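Side-chain contacts in leucine aminopeptidase 1, chloroplastic (PDB 5D8N), which removes N-terminal amino acids from peptides as a magnesium-dependent, homohexameric M17 aminopeptidase, has chaperone activity, regulates wound signalling and has a role in insect defence: residues 479-482 and 483-487; 225-228 and 229-233; 415-418 and 419-423. The protein carries 1 engineered substitution. One frame throughout, in Å; residues are numbered along the deposited sequence.

How the contacts relate
All three contacts belong to the catalytic domain and follow the chain in the order contact 2, contact 3, contact 1. Contact 2 caps the start of helix 229-242, contact 3 spans the short helix 416-421 up to its exit, and contact 1 lies within helix 479-488. Contacts 1 and 3 are neighbours, their centres about 14 Å apart, and they touch where Ala480 packs on Ala416 and Ile417; both reach the second subunit, so they belong to one subunit interface of the hexamer. Contact 2 stands apart, its nearest atoms about 17 Å from contact 1 and about 20 Å from contact 3. Helices 229-242 and 479-488 pack on different strands of one mixed sheet.

Contact 1: 479-482 and 483-487; sequences GAIT and GALFL
Ile481 and Leu485, one helical turn apart, lie side by side and point the same way. Their touch is between methyls, Ile481 CG2 to Leu485 CD1 at 4.1 Å, and it follows from the first torsion of the isoleucine: CG1 lies anti to the carbonyl carbon (chi1 -62°), which places CG2 opposite the backbone N and turns it toward the next turn. The leucine also leans over the backbone, its CG 3.4 Å from Ile481 O, the same oxygen that accepts from Leu485 N at 2.9 Å.

Thr482 lies on another flank of the helix, against Tyr459 and Met463. Its OG1 sits between the backbone N and the carbonyl carbon (chi1 53°), pointing back along the helix to Gly479 O at 3.4 Å, at most a weak hydrogen bond, for which Gly478 O competes. Thr482 O in turn accepts from Phe486 N at 2.8 Å, and the CB of Phe486 rests against that oxygen while its ring leads away, to meet Phe490.

Gly483 comes within about 4 Å of the side chain of Arg389, a predicted active-site residue, so this regular alpha-helical turn backs that region. Around it, Ala480 and Ala484 face Phe429 of strand 426-429 and touch strand 496-501, Leu487 and Phe486 pack on Arg389 of helix 388-401, and Ile481 meets Ala420 of the second subunit.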
loop_
_atom_site.group_PDB
_atom_site.type_symbol
_atom_site.label_atom_id
_atom_site.label_comp_id
_atom_site.label_asym_id
_atom_site.label_seq_id
_atom_site.Cartn_x
_atom_site.Cartn_y
_atom_site.Cartn_z
ATOM N N GLY A 479 9.968 16.377 -9.455
ATOM C CA GLY A 479 8.878 16.176 -10.416
ATOM C C GLY A 479 8.299 17.476 -10.966
ATOM O O GLY A 479 7.895 17.547 -12.126
ATOM N N ALA A 480 8.301 18.530 -10.158
ATOM C CA ALA A 480 7.818 19.822 -10.634
ATOM C C ALA A 480 8.832 20.480 -11.547
ATOM O O ALA A 480 8.447 21.157 -12.489
ATOM C CB ALA A 480 7.501 20.741 -9.468
ATOM N N ILE A 481 10.112 20.220 -11.298
ATOM C CA ILE A 481 11.168 20.692 -12.159
ATOM C C ILE A 481 11.175 19.989 -13.522
ATOM O O ILE A 481 11.285 20.652 -14.563
ATOM C CB ILE A 481 12.536 20.510 -11.496
ATOM C CG1 ILE A 481 12.597 21.348 -10.221
ATOM C CG2 ILE A 481 13.662 20.860 -12.458
ATOM C CD1 ILE A 481 13.799 21.062 -9.365
ATOM N N THR A 482 11.131 18.663 -13.532
ATOM C CA THR A 482 11.113 17.945 -14.802
ATOM C C THR A 482 9.812 18.188 -15.580
ATOM O O THR A 482 9.801 18.232 -16.811
ATOM C CB THR A 482 11.334 16.437 -14.628
ATOM O OG1 THR A 482 10.406 15.907 -13.661
ATOM C CG2 THR A 482 12.771 16.148 -14.207
ATOM N N GLY A 483 8.731 18.503 -14.873
ATOM C CA GLY A 483 7.521 18.979 -15.538
ATOM C C GLY A 483 7.791 20.253 -16.312
ATOM O O GLY A 483 7.421 20.382 -17.482
ATOM N N ALA A 484 8.491 21.181 -15.671
ATOM C CA ALA A 484 8.872 22.429 -16.339
ATOM C C ALA A 484 9.835 22.193 -17.507
ATOM O O ALA A 484 9.682 22.783 -18.583
ATOM C CB ALA A 484 9.468 23.403 -15.341
ATOM N N LEU A 485 10.792 21.292 -17.309
ATOM C CA LEU A 485 11.760 20.991 -18.352
ATOM C C LEU A 485 11.086 20.312 -19.541
ATOM O O LEU A 485 11.388 20.622 -20.699
ATOM C CB LEU A 485 12.863 20.085 -17.823
ATOM C CG LEU A 485 13.814 20.669 -16.779
ATOM C CD1 LEU A 485 14.726 19.585 -16.238
ATOM C CD2 LEU A 485 14.659 21.773 -17.361
ATOM N N PHE A 486 10.044 19.533 -19.265
ATOM C CA PHE A 486 9.235 18.949 -20.323
ATOM C C PHE A 486 8.592 20.024 -21.192
ATOM O O PHE A 486 8.698 20.003 -22.418
ATOM C CB PHE A 486 8.207 17.984 -19.757
ATOM C CG PHE A 486 7.266 17.437 -20.770
ATOM C CD1 PHE A 486 6.098 18.117 -21.108
ATOM C CD2 PHE A 486 7.504 16.204 -21.342
ATOM C CE1 PHE A 486 5.205 17.572 -22.028
ATOM C CE2 PHE A 486 6.626 15.662 -22.274
ATOM C CZ PHE A 486 5.544 16.404 -22.703
ATOM N N LEU A 487 7.938 20.977 -20.543
ATOM C CA LEU A 487 7.223 22.014 -21.248
ATOM C C LEU A 487 8.154 22.881 -22.085
ATOM O O LEU A 487 7.786 23.316 -23.166
ATOM C CB LEU A 487 6.436 22.886 -20.288
ATOM C CG LEU A 487 5.293 22.191 -19.561
ATOM C CD1 LEU A 487 4.684 23.144 -18.526
ATOM C CD2 LEU A 487 4.233 21.720 -20.545
#

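Contact 2: 225-228 and 229-233; sequences NIVT and PAVLA
The Thr228-Pro229 peptide is the main flat group at this helix start, and the puckered ring of Pro229 continues from it. On the nitrogen side of the peptide the ring carbon Pro229 CD presses on Thr228 CB at 3.3 Å, tighter than usual for two carbons; the carbonyl oxygen Thr228 O accepts from Leu232 N at 2.8 Å. The proline packs on Ala355 of strand 347-358. A second flat group, the Ile226 carbonyl, has its oxygen covered by the isopropyl group of Val231, with CG2 at 3.4 Å from Ile226 O.

Thr228 is the N-cap of helix 229-242. Its OG1, held between the backbone N and the carbonyl carbon (chi1 58°), accepts from Val231 N at 3.1 Å in a nearly straight bond of 160°, so an amide of the first turn that has no helical carbonyl before it gains a partner. The threonine and Val231 cross obliquely, and Val231 CG2 closes over the hydroxyl at 3.3 Å from OG1. Replacement of the threonine by an alanine removes the hydroxyl and is likely to leave Val231 N without its capping acceptor and the first turn less firmly fixed.

Val227, just before the cap, meets Leu232 in the manner of a hydrophobic staple, Val227 CG1 to Leu232 CD1 at 4.2 Å; its other methyl, CG2, lies 4.3 Å from Val231 CG1. Leu232 continues inward onto Val353 and Ile280 of the central sheet. Val227 also packs on Ala222, which with Val220 marks a magnesium site, and its side chain lies about 6 Å from a bound magnesium ion.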
loop_
_atom_site.group_PDB
_atom_site.type_symbol
_atom_site.label_atom_id
_atom_site.label_comp_id
_atom_site.label_asym_id
_atom_site.label_seq_id
_atom_site.Cartn_x
_atom_site.Cartn_y
_atom_site.Cartn_z
ATOM N N ASN A 225 -19.405 17.710 -15.480
ATOM C CA ASN A 225 -20.650 17.428 -16.202
ATOM C C ASN A 225 -21.396 18.705 -16.570
ATOM O O ASN A 225 -22.310 18.692 -17.378
ATOM C CB ASN A 225 -21.548 16.420 -15.460
ATOM C CG ASN A 225 -22.034 16.902 -14.111
ATOM O OD1 ASN A 225 -21.276 17.425 -13.302
ATOM N ND2 ASN A 225 -23.314 16.702 -13.854
ATOM N N ILE A 226 -20.938 19.831 -16.048
ATOM C CA ILE A 226 -21.512 21.139 -16.363
ATOM C C ILE A 226 -20.533 21.975 -17.200
ATOM O O ILE A 226 -20.878 22.468 -18.265
ATOM C CB ILE A 226 -21.801 21.909 -15.043
ATOM C CG1 ILE A 226 -22.857 21.194 -14.207
ATOM C CG2 ILE A 226 -22.210 23.354 -15.314
ATOM C CD1 ILE A 226 -24.255 21.176 -14.789
ATOM N N VAL A 227 -19.297 22.144 -16.736
ATOM C CA VAL A 227 -18.273 22.785 -17.556
ATOM C C VAL A 227 -17.469 21.752 -18.336
ATOM O O VAL A 227 -16.496 21.188 -17.826
ATOM C CB VAL A 227 -17.364 23.724 -16.733
ATOM C CG1 VAL A 227 -16.207 24.266 -17.579
ATOM C CG2 VAL A 227 -18.173 24.922 -16.244
ATOM N N THR A 228 -18.022 21.399 -19.487
ATOM C CA THR A 228 -17.380 20.591 -20.499
ATOM C C THR A 228 -16.510 21.476 -21.371
ATOM O O THR A 228 -16.509 22.683 -21.205
ATOM C CB THR A 228 -18.451 19.974 -21.402
ATOM O OG1 THR A 228 -19.226 21.023 -21.978
ATOM C CG2 THR A 228 -19.381 19.063 -20.591
ATOM N N PRO A 229 -15.717 20.875 -22.258
ATOM C CA PRO A 229 -14.937 21.689 -23.176
ATOM C C PRO A 229 -15.769 22.592 -24.084
ATOM O O PRO A 229 -15.438 23.765 -24.253
ATOM C CB PRO A 229 -14.145 20.647 -23.982
ATOM C CG PRO A 229 -13.978 19.506 -23.041
ATOM C CD PRO A 229 -15.287 19.460 -22.272
ATOM N N ALA A 230 -16.912 22.101 -24.539
ATOM C CA ALA A 230 -17.839 22.904 -25.336
ATOM C C ALA A 230 -18.410 24.067 -24.535
ATOM O O ALA A 230 -18.367 25.207 -24.993
ATOM C CB ALA A 230 -18.994 22.046 -25.838
ATOM N N VAL A 231 -18.718 23.828 -23.260
ATOM C CA VAL A 231 -19.148 24.919 -22.379
ATOM C C VAL A 231 -18.056 25.924 -22.048
ATOM O O VAL A 231 -18.264 27.148 -22.117
ATOM C CB VAL A 231 -19.775 24.402 -21.072
ATOM C CG1 VAL A 231 -20.065 25.550 -20.103
ATOM C CG2 VAL A 231 -21.073 23.687 -21.410
ATOM N N LEU A 232 -16.841 25.429 -21.855
ATOM C CA LEU A 232 -15.712 26.345 -21.692
ATOM C C LEU A 232 -15.524 27.227 -22.936
ATOM O O LEU A 232 -15.265 28.428 -22.840
ATOM C CB LEU A 232 -14.441 25.567 -21.402
ATOM C CG LEU A 232 -13.263 26.361 -20.855
ATOM C CD1 LEU A 232 -13.662 27.021 -19.545
ATOM C CD2 LEU A 232 -12.073 25.444 -20.571
ATOM N N ALA A 233 -15.644 26.635 -24.119
ATOM C CA ALA A 233 -15.549 27.432 -25.349
ATOM C C ALA A 233 -16.650 28.483 -25.444
ATOM O O ALA A 233 -16.397 29.612 -25.872
ATOM C CB ALA A 233 -15.603 26.540 -26.570
#

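Contact 3: 415-418 and 419-423; sequences GAIM and VALGP
Ile417 and Leu421 form the close-packed side of this short helix, their ends crossing with Ile417 CD1 3.8 Å from Leu421 CD1. The isoleucine reaches over because CG1 stands opposite the backbone N (chi1 -163°) and the chain then bends, bringing CD1 also to 4.4 Å from Ala420 CB. Beneath them, Leu421 N gives a 2.8 Å bond to Ile417 O.

The other flank is looser. Met418, bent at its third torsion, brings CE no nearer than 4.4 Å to Pro423 CA, and Pro423 and Gly415, at the two ends, are exposed to solvent. Here the helix finishes: Gly422 N still bonds Met418 O at 2.8 Å, but with a bent N-H...O angle of 135°, and Gly422 takes a positive phi (81°) that favours glycine and turns the chain out.

Ala420 meets its own counterpart in the second subunit, and Ala416 and Val419 pack reciprocally across the same interface, consistent with a two-fold axis close by. The apolar, mostly small side chains are consistent with close approach of the two helices, while Leu421 O, at the helix end, is hydrogen-bonded to Tyr459 OH of the second subunit.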
loop_
_atom_site.group_PDB
_atom_site.type_symbol
_atom_site.label_atom_id
_atom_site.label_comp_id
_atom_site.label_asym_id
_atom_site.label_seq_id
_atom_site.Cartn_x
_atom_site.Cartn_y
_atom_site.Cartn_z
ATOM N N GLY A 415 1.575 17.158 -8.135
ATOM C CA GLY A 415 1.475 17.103 -6.670
ATOM C C GLY A 415 2.800 17.535 -6.048
ATOM O O GLY A 415 2.871 17.978 -4.903
ATOM N N ALA A 416 3.890 17.344 -6.783
ATOM C CA ALA A 416 5.209 17.578 -6.224
ATOM C C ALA A 416 5.346 19.036 -5.777
ATOM O O ALA A 416 6.022 19.338 -4.784
ATOM C CB ALA A 416 6.267 17.264 -7.252
ATOM N N ILE A 417 4.773 19.958 -6.547
ATOM C CA ILE A 417 4.913 21.380 -6.175
ATOM C C ILE A 417 4.212 21.702 -4.857
ATOM O O ILE A 417 4.683 22.532 -4.112
ATOM C CB ILE A 417 4.424 22.342 -7.281
ATOM C CG1 ILE A 417 4.967 23.734 -7.035
ATOM C CG2 ILE A 417 2.904 22.382 -7.324
ATOM C CD1 ILE A 417 6.477 23.815 -7.160
ATOM N N MET A 418 3.134 20.992 -4.538
ATOM C CA MET A 418 2.490 21.144 -3.233
ATOM C C MET A 418 3.303 20.513 -2.105
ATOM O O MET A 418 3.366 21.063 -1.021
ATOM C CB MET A 418 1.065 20.582 -3.214
ATOM C CG MET A 418 0.131 21.306 -4.183
ATOM S SD MET A 418 -1.513 20.560 -4.283
ATOM C CE MET A 418 -2.136 20.900 -2.638
ATOM N N VAL A 419 4.008 19.422 -2.362
ATOM C CA VAL A 419 4.973 18.913 -1.377
ATOM C C VAL A 419 6.010 19.976 -1.085
ATOM O O VAL A 419 6.258 20.303 0.069
ATOM C CB VAL A 419 5.676 17.643 -1.848
ATOM C CG1 VAL A 419 6.792 17.271 -0.871
ATOM C CG2 VAL A 419 4.665 16.504 -1.941
ATOM N N ALA A 420 6.475 20.631 -2.141
ATOM C CA ALA A 420 7.538 21.627 -2.054
ATOM C C ALA A 420 7.113 22.916 -1.354
ATOM O O ALA A 420 7.876 23.482 -0.558
ATOM C CB ALA A 420 8.023 21.949 -3.455
ATOM N N LEU A 421 5.978 23.467 -1.793
ATOM C CA LEU A 421 5.639 24.835 -1.444
ATOM C C LEU A 421 4.338 24.940 -0.678
ATOM O O LEU A 421 3.927 26.031 -0.324
ATOM C CB LEU A 421 5.569 25.713 -2.688
ATOM C CG LEU A 421 6.877 25.952 -3.430
ATOM C CD1 LEU A 421 6.661 26.728 -4.739
ATOM C CD2 LEU A 421 7.814 26.734 -2.550
ATOM N N GLY A 422 3.715 23.800 -0.412
ATOM C CA GLY A 422 2.507 23.775 0.368
ATOM C C GLY A 422 1.282 24.130 -0.449
ATOM O O GLY A 422 1.358 24.321 -1.648
ATOM N N PRO A 423 0.143 24.279 0.219
ATOM C CA PRO A 423 -1.121 24.547 -0.468
ATOM C C PRO A 423 -1.302 25.962 -1.024
ATOM O O PRO A 423 -2.191 26.180 -1.853
ATOM C CB PRO A 423 -2.177 24.273 0.605
ATOM C CG PRO A 423 -1.468 24.425 1.921
ATOM C CD PRO A 423 -0.044 23.973 1.647
#